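Side-chain contacts in D-lactate dehydrogenase (Fermentative) (Pseudomonas aeruginosa, PDB 6ABJ), which catalyses the NAD-dependent interconversion of pyruvate and D-lactate, as a tetrameric member of the D-isomer specific 2-hydroxyacid dehydrogenase family: residues D28-Q33 against L315-L320; D70-P75 against V88-A93; G127-L132 against F156-K161; V254-L259 against A298-F303. All blocks are in the same frame, centred on the assembly; numbering follows the deposited sequence.

How the contacts relate
Contacts 1 and 2 belong to the part of the chain built on the five-stranded parallel sheet and touch each other through Arg91; contacts 3 and 4 lie in the seven-stranded Rossmann part, with centres about 21 Å apart. Contact 1 spans the chain and encloses the other three in sequence. It is only partly buried, and its Ser31-Leu320 packing is supplemented by a bridging water and a loose charge pair. Contacts 2, 3 and 4 are buried and apolar, each made by leucine methyls meeting alanine, valine, isoleucine or other leucine groups. Subunit neighbours differ as well: the second subunit reaches contacts 1, 3 and 4, and the third contact 4, whereas contact 2 stays within one chain.

Contact 1 (D28-Q33 against L315-L320); sequences DSESFQ and LTREAL
Ser31 and Leu320 form a water-bridged helix-to-helix contact, joining helix 26-35 near the start of the chain to the first turn of helix 317-335 near its end. Their CA atoms come within 6.1 Å, and Ser31 CB lies 4.0 Å from Leu320 CB. Ser31 places OG between its own backbone N and carbonyl carbon (chi1 50°), where it hydrogen-bonds Tyr27 O of the preceding turn and also accepts a hydrogen bond from a water 2.7 Å from OG. The same water donates to Leu320 O at 2.9 Å. Toward solvent, Glu30 bends at chi2 while Arg317 runs extended from CG to NE. Glu30 OE1 stands 4.0 Å from Arg317 NH1, with the carboxylate and guanidinium planes turned 65° apart; no N-H points at the oxygen. Thr316 is the N-cap, its OG1 accepting from Ala319 N at 3.1 Å and also hydrogen-bonded to Asp157 of the second subunit. Phe314, an NADH-binding residue (no cofactor is bound to this chain), lies beside Leu320. Since no direct hydrogen bond crosses between the segments, the water supplies the specific polar link, and the exposed charge pair probably adds a weak, non-directional attraction.

Contact 2 (D70-P75 against V88-A93); sequences DDLSRP and VALRSA
Asp71 OD1 is gripped twice by Ser73, closing the turn from which Leu72, the residue between them, reaches Val88 and Leu90. Ser73 OG donates to Asp71 OD1 at 2.7 Å on the syn side, 25° out of the carboxylate plane, and Ser73 N donates to the same oxygen at 3.1 Å from the same face, 36° out. The backbone bond makes this an Asx turn. It lies in the beta-alpha-beta crossover of strand 63-66, helix 74-82 and strand 87-90, just where the chain enters the helix. Ser73 holds the N-cap position, yet its hydroxyl turns back to Asp71 and makes no capping bond with the helix. The carboxylate of Asp71 thus fixes both the backbone and the side chain of the residue just before the helix.

Across the segments the contact is wholly apolar and buried. Leu77 and Leu80 of helix 74-82 and Leu50 also pack on Leu72, so this leucine fills the layer between helix and sheet. Just past the C-terminal end of strand 87-90, Arg91 is the centre of an inverse gamma turn. Its NH2 donates to Phe22 O, and NH1 stays 4.8 Å from Asp70 OD2, probably allowing only a weak attraction. Asp70 is held by Ser23, Leu50 and Phe67.

Val88 sends CG1 anti to its backbone nitrogen (chi1 175°) to meet Leu72 tip to tip, whereas Leu72 and Leu90 slide past each other in opposite directions. One methyl serves both: Leu72 CD1 lies 3.8 Å from Val88 CG1 and 3.7 Å from Leu90 CD2.

Contact 3 (G127-L132 against F156-K161); sequences GLILTL and FDLHGK
The Phe156 ring does not stack across this contact, which Leu158 carries instead to Ile129 and Leu130; Phe156 CZ stays 5.7 Å from Ile129 CG2, the nearest approach of the ring to residues 127-132. At the flat Asp157 carbonyl, next to Leu158, Lys161 NZ donates to Asp157 O at 2.7 Å, lying in the carbonyl plane at a C=O...N angle of 145°. The ammonium also makes a salt bridge to Glu318 of the second subunit, so a neighbouring carboxylate and a carbonyl of its own chain share it.

Leu158 opens a type II beta turn that ends at Lys161, closed by Lys161 N to Leu158 O at 2.9 Å. Gly160 takes a positive phi there that suits glycine, which has no side chain to collide with the carbonyl oxygen of His159. The turn leads into strand 162-166, the first strand of the Rossmann sheet of the NAD-binding domain, and places Leu158 over helix 118-134. Ile216 of the sheet touches both Leu158 and Ile129, and Phe182 touches both Leu158 and Leu130, making the contact part of the domain's buried core.

The two methyls of Leu158 divide the work. Its CB faces the helix, and with CG anti to the carbonyl carbon (chi1 -68°) they reach different partners: CD1 meets Leu130 CD2 at 3.7 Å, while CD2 meets Ile129 CG2 at 3.9 Å. Ile129 touches through CG2, which stands anti to its backbone N. At the turn's own N-H groups, Glu123 of the second subunit accepts from Leu158 N through OE1 and from His159 N through OE2.

Contact 4 (V254-L259 against A298-F303); sequences VNAAAL and ARLLSF
Leu300 spreads its two methyls against helix 256-265, one on Ala256 and the other on Leu259. Leu300 CD1 lies 4.2 Å from Ala256 CB, and Leu300 CD2 the same 4.2 Å from Leu259 CB. The CB of Leu300 faces the other segment, and with CG anti to the carbonyl carbon (chi1 -70°) the methyl fork continues toward it. Both partners are met at CB, close to the helix backbone; at these distances the fit is touching but not tight. No hydrogen bond crosses between the segments, as expected of a buried apolar seam.

Next to Leu300 the chemistry changes. Arg299 carries Phe303 CZ 3.7 Å above one face of its guanidinium, offset toward the rim, and NH2 makes a salt bridge to Asp295 of the third subunit. Leu300 therefore faces inward while Arg299 faces the third subunit.

Within the Rossmann domain, Leu271 of strand 268-273 packs on both Leu300 and Leu259, Leu263 of helix 256-265 adds to the cover of Leu300, and Leu236 of helix 233-238 packs on Leu259.

Contact 1 (D28-Q33 against L315-L320)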
loop_
_atom_site.group_PDB
_atom_site.type_symbol
_atom_site.label_atom_id
_atom_site.label_comp_id
_atom_site.label_asym_id
_atom_site.label_seq_id
_atom_site.Cartn_x
_atom_site.Cartn_y
_atom_site.Cartn_z
ATOM N N ASP B 28 -15.682 -3.549 21.304
ATOM C CA ASP B 28 -15.948 -3.782 22.758
ATOM C C ASP B 28 -17.395 -3.414 23.094
ATOM O O ASP B 28 -18.137 -4.194 23.719
ATOM C CB ASP B 28 -15.009 -2.941 23.603
ATOM C CG ASP B 28 -13.565 -3.336 23.461
ATOM O OD1 ASP B 28 -13.255 -4.527 23.658
ATOM O OD2 ASP B 28 -12.702 -2.448 23.258
ATOM N N SER B 29 -17.812 -2.210 22.683
ATOM C CA SER B 29 -19.176 -1.746 22.975
ATOM C C SER B 29 -20.194 -2.651 22.348
ATOM O O SER B 29 -21.174 -2.993 22.960
ATOM C CB SER B 29 -19.444 -0.280 22.641
ATOM O OG SER B 29 -18.788 0.096 21.460
ATOM N N GLU B 30 -19.958 -3.078 21.125
ATOM C CA GLU B 30 -20.910 -3.924 20.448
ATOM C C GLU B 30 -21.049 -5.288 21.123
ATOM O O GLU B 30 -22.173 -5.743 21.377
ATOM C CB GLU B 30 -20.467 -3.979 18.967
ATOM C CG GLU B 30 -21.312 -4.807 18.035
ATOM C CD GLU B 30 -21.450 -4.117 16.690
ATOM O OE1 GLU B 30 -20.442 -3.538 16.161
ATOM O OE2 GLU B 30 -22.581 -4.130 16.167
ATOM N N SER B 31 -19.931 -5.924 21.528
ATOM C CA SER B 31 -19.998 -7.250 22.113
ATOM C C SER B 31 -20.568 -7.176 23.547
ATOM O O SER B 31 -21.414 -7.983 23.942
ATOM C CB SER B 31 -18.613 -7.941 22.137
ATOM O OG SER B 31 -17.548 -7.105 22.703
ATOM N N PHE B 32 -20.089 -6.204 24.321
ATOM C CA PHE B 32 -20.521 -6.103 25.748
ATOM C C PHE B 32 -21.965 -5.658 25.829
ATOM O O PHE B 32 -22.695 -6.116 26.683
ATOM C CB PHE B 32 -19.601 -5.161 26.529
ATOM C CG PHE B 32 -18.405 -5.854 27.107
ATOM C CD1 PHE B 32 -18.512 -6.532 28.301
ATOM C CD2 PHE B 32 -17.196 -5.918 26.424
ATOM C CE1 PHE B 32 -17.446 -7.189 28.825
ATOM C CE2 PHE B 32 -16.116 -6.583 26.956
ATOM C CZ PHE B 32 -16.229 -7.217 28.164
ATOM N N GLN B 33 -22.407 -4.776 24.935
ATOM C CA GLN B 33 -23.858 -4.471 24.939
ATOM C C GLN B 33 -24.740 -5.671 24.687
ATOM O O GLN B 33 -25.742 -5.832 25.362
ATOM C CB GLN B 33 -24.206 -3.323 24.022
ATOM C CG GLN B 33 -23.687 -2.072 24.679
ATOM C CD GLN B 33 -24.030 -0.796 23.994
ATOM O OE1 GLN B 33 -24.324 -0.764 22.811
ATOM N NE2 GLN B 33 -23.992 0.282 24.760
ATOM N N LEU B 315 -10.106 -12.016 17.533
ATOM C CA LEU B 315 -10.964 -10.960 17.039
ATOM C C LEU B 315 -11.973 -11.490 16.033
ATOM O O LEU B 315 -11.925 -11.159 14.815
ATOM C CB LEU B 315 -10.156 -9.778 16.446
ATOM C CG LEU B 315 -10.882 -8.425 16.368
ATOM C CD1 LEU B 315 -10.990 -7.748 17.745
ATOM C CD2 LEU B 315 -10.259 -7.476 15.377
ATOM N N THR B 316 -12.911 -12.304 16.524
ATOM C CA THR B 316 -14.120 -12.668 15.810
ATOM C C THR B 316 -15.359 -12.312 16.635
ATOM O O THR B 316 -15.262 -12.171 17.852
ATOM C CB THR B 316 -14.219 -14.141 15.506
ATOM O OG1 THR B 316 -14.326 -14.900 16.721
ATOM C CG2 THR B 316 -12.977 -14.646 14.721
ATOM N N ARG B 317 -16.501 -12.227 16.013
ATOM C CA ARG B 317 -17.690 -11.881 16.762
ATOM C C ARG B 317 -18.012 -12.872 17.872
ATOM O O ARG B 317 -18.293 -12.489 18.958
ATOM C CB ARG B 317 -18.849 -11.549 15.843
ATOM C CG ARG B 317 -18.799 -10.061 15.535
ATOM C CD ARG B 317 -19.420 -9.624 14.239
ATOM N NE ARG B 317 -18.821 -8.409 13.679
ATOM C CZ ARG B 317 -18.539 -7.298 14.343
ATOM N NH1 ARG B 317 -18.779 -7.189 15.627
ATOM N NH2 ARG B 317 -18.016 -6.272 13.712
ATOM N N GLU B 318 -17.871 -14.134 17.589
ATOM C CA GLU B 318 -18.121 -15.182 18.539
ATOM C C GLU B 318 -17.116 -15.186 19.679
ATOM O O GLU B 318 -17.471 -15.396 20.849
ATOM C CB GLU B 318 -18.157 -16.525 17.831
ATOM C CG GLU B 318 -19.289 -16.630 16.797
ATOM C CD GLU B 318 -18.908 -16.122 15.387
ATOM O OE1 GLU B 318 -17.778 -15.613 15.170
ATOM O OE2 GLU B 318 -19.746 -16.223 14.478
ATOM N N ALA B 319 -15.853 -14.984 19.376
ATOM C CA ALA B 319 -14.849 -14.996 20.390
ATOM C C ALA B 319 -14.947 -13.775 21.283
ATOM O O ALA B 319 -14.697 -13.866 22.526
ATOM C CB ALA B 319 -13.435 -15.112 19.782
ATOM N N LEU B 320 -15.311 -12.648 20.691
ATOM C CA LEU B 320 -15.539 -11.428 21.469
ATOM C C LEU B 320 -16.782 -11.590 22.358
ATOM O O LEU B 320 -16.786 -11.084 23.497
ATOM C CB LEU B 320 -15.683 -10.183 20.569
ATOM C CG LEU B 320 -14.408 -9.736 19.856
ATOM C CD1 LEU B 320 -14.777 -8.690 18.874
ATOM C CD2 LEU B 320 -13.386 -9.274 20.904
HETATM O O HOH W 1 -15.686 -8.459 24.187
#

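Contact 2 (D70-P75 against V88-A93)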
loop_
_atom_site.group_PDB
_atom_site.type_symbol
_atom_site.label_atom_id
_atom_site.label_comp_id
_atom_site.label_asym_id
_atom_site.label_seq_id
_atom_site.Cartn_x
_atom_site.Cartn_y
_atom_site.Cartn_z
ATOM N N ASP B 70 -3.839 -0.874 29.149
ATOM C CA ASP B 70 -4.142 0.044 30.235
ATOM C C ASP B 70 -3.094 -0.059 31.366
ATOM O O ASP B 70 -2.514 -1.118 31.642
ATOM C CB ASP B 70 -5.544 -0.248 30.774
ATOM C CG ASP B 70 -6.649 0.207 29.828
ATOM O OD1 ASP B 70 -6.601 1.370 29.363
ATOM O OD2 ASP B 70 -7.598 -0.578 29.571
ATOM N N ASP B 71 -2.837 1.061 32.005
ATOM C CA ASP B 71 -1.800 1.101 33.032
ATOM C C ASP B 71 -2.426 0.797 34.415
ATOM O O ASP B 71 -3.180 1.616 34.917
ATOM C CB ASP B 71 -1.142 2.480 33.023
ATOM C CG ASP B 71 -0.041 2.616 34.052
ATOM O OD1 ASP B 71 0.321 1.630 34.759
ATOM O OD2 ASP B 71 0.454 3.755 34.149
ATOM N N LEU B 72 -2.123 -0.380 34.951
ATOM C CA LEU B 72 -2.593 -0.781 36.301
ATOM C C LEU B 72 -1.414 -1.015 37.256
ATOM O O LEU B 72 -1.336 -2.044 38.028
ATOM C CB LEU B 72 -3.465 -2.041 36.183
ATOM C CG LEU B 72 -4.840 -1.747 35.563
ATOM C CD1 LEU B 72 -5.518 -3.024 35.075
ATOM C CD2 LEU B 72 -5.712 -1.024 36.582
ATOM N N SER B 73 -0.475 -0.074 37.195
ATOM C CA SER B 73 0.660 -0.064 38.132
ATOM C C SER B 73 0.135 0.492 39.460
ATOM O O SER B 73 -0.983 1.015 39.517
ATOM C CB SER B 73 1.830 0.812 37.561
ATOM O OG SER B 73 1.304 2.080 37.238
ATOM N N ARG B 74 0.941 0.374 40.509
ATOM C CA ARG B 74 0.541 0.860 41.847
ATOM C C ARG B 74 -0.046 2.267 41.872
ATOM O O ARG B 74 -1.123 2.464 42.441
ATOM C CB ARG B 74 1.696 0.743 42.851
ATOM C CG ARG B 74 1.408 1.440 44.185
ATOM C CD ARG B 74 2.561 1.336 45.188
ATOM N NE ARG B 74 2.508 0.046 45.906
ATOM C CZ ARG B 74 1.611 -0.280 46.860
ATOM N NH1 ARG B 74 0.678 0.588 47.258
ATOM N NH2 ARG B 74 1.643 -1.488 47.421
ATOM N N PRO B 75 0.624 3.262 41.232
ATOM C CA PRO B 75 0.007 4.590 41.330
ATOM C C PRO B 75 -1.436 4.678 40.804
ATOM O O PRO B 75 -2.281 5.449 41.329
ATOM C CB PRO B 75 0.950 5.477 40.483
ATOM C CG PRO B 75 2.302 4.831 40.636
ATOM C CD PRO B 75 2.033 3.334 40.785
ATOM N N VAL B 88 -11.392 -4.540 39.503
ATOM C CA VAL B 88 -10.779 -4.366 38.198
ATOM C C VAL B 88 -11.064 -5.633 37.404
ATOM O O VAL B 88 -10.624 -6.696 37.783
ATOM C CB VAL B 88 -9.235 -4.237 38.360
ATOM C CG1 VAL B 88 -8.539 -4.180 36.982
ATOM C CG2 VAL B 88 -8.883 -3.005 39.184
ATOM N N ALA B 89 -11.837 -5.516 36.332
ATOM C CA ALA B 89 -12.159 -6.646 35.461
ATOM C C ALA B 89 -11.326 -6.475 34.186
ATOM O O ALA B 89 -11.508 -5.466 33.473
ATOM C CB ALA B 89 -13.616 -6.650 35.073
ATOM N N LEU B 90 -10.467 -7.455 33.886
ATOM C CA LEU B 90 -9.621 -7.406 32.641
ATOM C C LEU B 90 -10.375 -8.165 31.588
ATOM O O LEU B 90 -10.716 -9.367 31.765
ATOM C CB LEU B 90 -8.287 -8.052 32.836
ATOM C CG LEU B 90 -7.514 -7.705 34.089
ATOM C CD1 LEU B 90 -6.297 -8.576 34.211
ATOM C CD2 LEU B 90 -7.137 -6.245 34.056
ATOM N N ARG B 91 -10.681 -7.499 30.472
ATOM C CA ARG B 91 -11.311 -8.174 29.332
ATOM C C ARG B 91 -10.207 -8.808 28.452
ATOM O O ARG B 91 -10.189 -8.646 27.229
ATOM C CB ARG B 91 -12.200 -7.242 28.499
ATOM C CG ARG B 91 -11.553 -5.948 28.024
ATOM C CD ARG B 91 -12.556 -5.080 27.271
ATOM N NE ARG B 91 -11.937 -3.954 26.568
ATOM C CZ ARG B 91 -11.619 -2.789 27.127
ATOM N NH1 ARG B 91 -11.847 -2.576 28.416
ATOM N NH2 ARG B 91 -11.066 -1.833 26.391
ATOM N N SER B 92 -9.296 -9.526 29.105
ATOM C CA SER B 92 -8.148 -10.142 28.485
ATOM C C SER B 92 -7.809 -11.364 29.295
ATOM O O SER B 92 -8.206 -11.486 30.479
ATOM C CB SER B 92 -6.957 -9.180 28.500
ATOM O OG SER B 92 -6.523 -8.835 29.817
ATOM N N ALA B 93 -6.994 -12.237 28.724
ATOM C CA ALA B 93 -6.375 -13.281 29.500
ATOM C C ALA B 93 -5.168 -12.738 30.219
ATOM O O ALA B 93 -4.956 -13.039 31.409
ATOM C CB ALA B 93 -6.016 -14.470 28.618
#

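Contact 3 (G127-L132 against F156-K161)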
loop_
_atom_site.group_PDB
_atom_site.type_symbol
_atom_site.label_atom_id
_atom_site.label_comp_id
_atom_site.label_asym_id
_atom_site.label_seq_id
_atom_site.Cartn_x
_atom_site.Cartn_y
_atom_site.Cartn_z
ATOM N N GLY B 127 -5.094 -18.938 8.754
ATOM C CA GLY B 127 -5.140 -17.833 7.839
ATOM C C GLY B 127 -3.742 -17.221 7.589
ATOM O O GLY B 127 -3.372 -16.883 6.451
ATOM N N LEU B 128 -2.914 -17.212 8.632
ATOM C CA LEU B 128 -1.565 -16.620 8.522
ATOM C C LEU B 128 -0.777 -17.573 7.637
ATOM O O LEU B 128 0.001 -17.141 6.769
ATOM C CB LEU B 128 -0.897 -16.495 9.932
ATOM C CG LEU B 128 -1.398 -15.282 10.767
ATOM C CD1 LEU B 128 -0.677 -15.335 12.144
ATOM C CD2 LEU B 128 -1.180 -13.968 10.089
ATOM N N ILE B 129 -0.954 -18.867 7.846
ATOM C CA ILE B 129 -0.243 -19.858 7.005
ATOM C C ILE B 129 -0.574 -19.669 5.524
ATOM O O ILE B 129 0.328 -19.618 4.660
ATOM C CB ILE B 129 -0.632 -21.314 7.432
ATOM C CG1 ILE B 129 0.027 -21.599 8.766
ATOM C CG2 ILE B 129 -0.157 -22.322 6.400
ATOM C CD1 ILE B 129 -0.358 -22.852 9.452
ATOM N N LEU B 130 -1.857 -19.526 5.215
ATOM C CA LEU B 130 -2.257 -19.473 3.821
ATOM C C LEU B 130 -1.884 -18.173 3.179
ATOM O O LEU B 130 -1.454 -18.158 2.047
ATOM C CB LEU B 130 -3.760 -19.711 3.681
ATOM C CG LEU B 130 -4.080 -21.224 3.730
ATOM C CD1 LEU B 130 -5.514 -21.386 4.062
ATOM C CD2 LEU B 130 -3.657 -21.922 2.428
ATOM N N THR B 131 -1.985 -17.057 3.920
ATOM C CA THR B 131 -1.596 -15.812 3.345
ATOM C C THR B 131 -0.081 -15.804 3.028
ATOM O O THR B 131 0.343 -15.264 2.005
ATOM C CB THR B 131 -2.049 -14.543 4.145
ATOM O OG1 THR B 131 -1.754 -13.391 3.332
ATOM C CG2 THR B 131 -1.309 -14.335 5.358
ATOM N N LEU B 132 0.716 -16.325 3.939
ATOM C CA LEU B 132 2.135 -16.374 3.712
ATOM C C LEU B 132 2.487 -17.314 2.531
ATOM O O LEU B 132 3.297 -16.981 1.678
ATOM C CB LEU B 132 2.857 -16.865 4.962
ATOM C CG LEU B 132 2.990 -15.853 6.129
ATOM C CD1 LEU B 132 3.300 -16.562 7.433
ATOM C CD2 LEU B 132 4.104 -14.865 5.739
ATOM N N PHE B 156 3.226 -23.382 -2.096
ATOM C CA PHE B 156 3.370 -24.806 -1.973
ATOM C C PHE B 156 2.053 -25.432 -1.507
ATOM O O PHE B 156 1.280 -24.825 -0.751
ATOM C CB PHE B 156 4.541 -25.130 -1.023
ATOM C CG PHE B 156 4.362 -24.630 0.397
ATOM C CD1 PHE B 156 4.812 -23.376 0.763
ATOM C CD2 PHE B 156 3.784 -25.402 1.359
ATOM C CE1 PHE B 156 4.719 -22.946 2.076
ATOM C CE2 PHE B 156 3.683 -24.965 2.694
ATOM C CZ PHE B 156 4.208 -23.742 3.048
ATOM N N ASP B 157 1.794 -26.648 -1.964
ATOM C CA ASP B 157 0.620 -27.356 -1.508
ATOM C C ASP B 157 0.805 -27.653 -0.019
ATOM O O ASP B 157 1.873 -28.107 0.405
ATOM C CB ASP B 157 0.501 -28.710 -2.195
ATOM C CG ASP B 157 0.190 -28.600 -3.657
ATOM O OD1 ASP B 157 0.007 -27.470 -4.154
ATOM O OD2 ASP B 157 0.131 -29.661 -4.309
ATOM N N LEU B 158 -0.237 -27.431 0.772
ATOM C CA LEU B 158 -0.237 -27.886 2.120
ATOM C C LEU B 158 -0.390 -29.428 2.236
ATOM O O LEU B 158 0.229 -30.090 3.115
ATOM C CB LEU B 158 -1.363 -27.229 2.906
ATOM C CG LEU B 158 -1.219 -25.715 3.169
ATOM C CD1 LEU B 158 -2.425 -25.135 3.847
ATOM C CD2 LEU B 158 0.054 -25.378 3.971
ATOM N N HIS B 159 -1.218 -29.971 1.364
ATOM C CA HIS B 159 -1.365 -31.428 1.285
ATOM C C HIS B 159 -0.028 -32.139 1.300
ATOM O O HIS B 159 0.822 -31.845 0.497
ATOM C CB HIS B 159 -2.176 -31.798 0.037
ATOM C CG HIS B 159 -2.475 -33.256 -0.057
ATOM N ND1 HIS B 159 -1.832 -34.093 -0.950
ATOM C CD2 HIS B 159 -3.324 -34.037 0.642
ATOM C CE1 HIS B 159 -2.264 -35.330 -0.780
ATOM N NE2 HIS B 159 -3.168 -35.313 0.175
ATOM N N GLY B 160 0.171 -33.065 2.239
ATOM C CA GLY B 160 1.366 -33.864 2.268
ATOM C C GLY B 160 2.490 -33.247 3.099
ATOM O O GLY B 160 3.447 -33.953 3.482
ATOM N N LYS B 161 2.386 -31.960 3.457
ATOM C CA LYS B 161 3.458 -31.332 4.221
ATOM C C LYS B 161 3.392 -31.723 5.715
ATOM O O LYS B 161 2.334 -32.089 6.243
ATOM C CB LYS B 161 3.418 -29.797 4.112
ATOM C CG LYS B 161 3.596 -29.239 2.716
ATOM C CD LYS B 161 4.934 -29.693 2.118
ATOM C CE LYS B 161 5.239 -29.151 0.721
ATOM N NZ LYS B 161 4.131 -29.428 -0.232
#

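Contact 4 (V254-L259 against A298-F303)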
loop_
_atom_site.group_PDB
_atom_site.type_symbol
_atom_site.label_atom_id
_atom_site.label_comp_id
_atom_site.label_asym_id
_atom_site.label_seq_id
_atom_site.Cartn_x
_atom_site.Cartn_y
_atom_site.Cartn_z
ATOM N N VAL B 254 9.302 -16.720 21.690
ATOM C CA VAL B 254 10.306 -16.600 20.686
ATOM C C VAL B 254 11.259 -15.433 21.001
ATOM O O VAL B 254 10.865 -14.458 21.632
ATOM C CB VAL B 254 9.570 -16.412 19.326
ATOM C CG1 VAL B 254 9.350 -14.961 19.029
ATOM C CG2 VAL B 254 10.393 -17.015 18.241
ATOM N N ASN B 255 12.498 -15.568 20.584
ATOM C CA ASN B 255 13.450 -14.506 20.669
ATOM C C ASN B 255 13.470 -13.805 19.335
ATOM O O ASN B 255 14.196 -14.171 18.432
ATOM C CB ASN B 255 14.866 -15.020 21.007
ATOM C CG ASN B 255 15.838 -13.901 21.307
ATOM O OD1 ASN B 255 15.487 -12.709 21.276
ATOM N ND2 ASN B 255 17.092 -14.266 21.525
ATOM N N ALA B 256 12.687 -12.750 19.262
ATOM C CA ALA B 256 12.451 -12.068 17.988
ATOM C C ALA B 256 13.707 -11.603 17.337
ATOM O O ALA B 256 13.891 -11.686 16.117
ATOM C CB ALA B 256 11.503 -10.907 18.211
ATOM N N ALA B 257 14.650 -11.163 18.160
ATOM C CA ALA B 257 15.917 -10.749 17.662
ATOM C C ALA B 257 16.600 -11.807 16.832
ATOM O O ALA B 257 17.226 -11.477 15.876
ATOM C CB ALA B 257 16.831 -10.279 18.837
ATOM N N ALA B 258 16.544 -13.076 17.247
ATOM C CA ALA B 258 17.165 -14.207 16.495
ATOM C C ALA B 258 16.448 -14.568 15.152
ATOM O O ALA B 258 17.021 -15.126 14.224
ATOM C CB ALA B 258 17.121 -15.460 17.389
ATOM N N LEU B 259 15.179 -14.194 15.068
ATOM C CA LEU B 259 14.404 -14.430 13.837
ATOM C C LEU B 259 14.962 -13.639 12.662
ATOM O O LEU B 259 14.916 -14.094 11.544
ATOM C CB LEU B 259 12.971 -14.045 14.069
ATOM C CG LEU B 259 12.115 -14.803 15.096
ATOM C CD1 LEU B 259 10.786 -14.166 15.284
ATOM C CD2 LEU B 259 11.940 -16.201 14.660
ATOM N N ALA B 298 10.595 -3.347 13.854
ATOM C CA ALA B 298 10.614 -2.583 12.587
ATOM C C ALA B 298 11.237 -3.447 11.441
ATOM O O ALA B 298 10.768 -3.425 10.261
ATOM C CB ALA B 298 11.347 -1.276 12.729
ATOM N N ARG B 299 12.254 -4.173 11.779
ATOM C CA ARG B 299 12.971 -4.977 10.795
ATOM C C ARG B 299 12.095 -6.166 10.373
ATOM O O ARG B 299 11.997 -6.459 9.193
ATOM C CB ARG B 299 14.310 -5.475 11.337
ATOM C CG ARG B 299 15.139 -6.266 10.317
ATOM C CD ARG B 299 15.554 -5.376 9.198
ATOM N NE ARG B 299 16.774 -5.824 8.522
ATOM C CZ ARG B 299 16.892 -6.202 7.246
ATOM N NH1 ARG B 299 15.849 -6.280 6.434
ATOM N NH2 ARG B 299 18.069 -6.549 6.780
ATOM N N LEU B 300 11.410 -6.799 11.330
ATOM C CA LEU B 300 10.508 -7.884 10.992
ATOM C C LEU B 300 9.416 -7.440 10.051
ATOM O O LEU B 300 9.124 -8.154 9.083
ATOM C CB LEU B 300 9.840 -8.459 12.261
ATOM C CG LEU B 300 10.809 -9.234 13.144
ATOM C CD1 LEU B 300 10.157 -9.542 14.517
ATOM C CD2 LEU B 300 11.237 -10.518 12.457
ATOM N N LEU B 301 8.815 -6.288 10.343
ATOM C CA LEU B 301 7.754 -5.760 9.549
ATOM C C LEU B 301 8.098 -5.521 8.035
ATOM O O LEU B 301 7.205 -5.587 7.237
ATOM C CB LEU B 301 7.169 -4.492 10.123
ATOM C CG LEU B 301 6.386 -4.774 11.421
ATOM C CD1 LEU B 301 6.199 -3.464 12.193
ATOM C CD2 LEU B 301 5.049 -5.460 11.193
ATOM N N SER B 302 9.384 -5.353 7.726
ATOM C CA SER B 302 9.894 -5.063 6.402
ATOM C C SER B 302 9.970 -6.199 5.410
ATOM O O SER B 302 9.940 -5.996 4.187
ATOM C CB SER B 302 11.347 -4.578 6.543
ATOM O OG SER B 302 11.469 -3.293 7.118
ATOM N N PHE B 303 10.152 -7.398 5.957
ATOM C CA PHE B 303 10.449 -8.576 5.159
ATOM C C PHE B 303 9.194 -8.922 4.363
ATOM O O PHE B 303 8.065 -8.820 4.853
ATOM C CB PHE B 303 10.757 -9.736 6.023
ATOM C CG PHE B 303 12.082 -9.638 6.689
ATOM C CD1 PHE B 303 13.218 -9.699 5.942
ATOM C CD2 PHE B 303 12.197 -9.483 8.032
ATOM C CE1 PHE B 303 14.473 -9.635 6.560
ATOM C CE2 PHE B 303 13.449 -9.481 8.643
ATOM C CZ PHE B 303 14.566 -9.552 7.921
#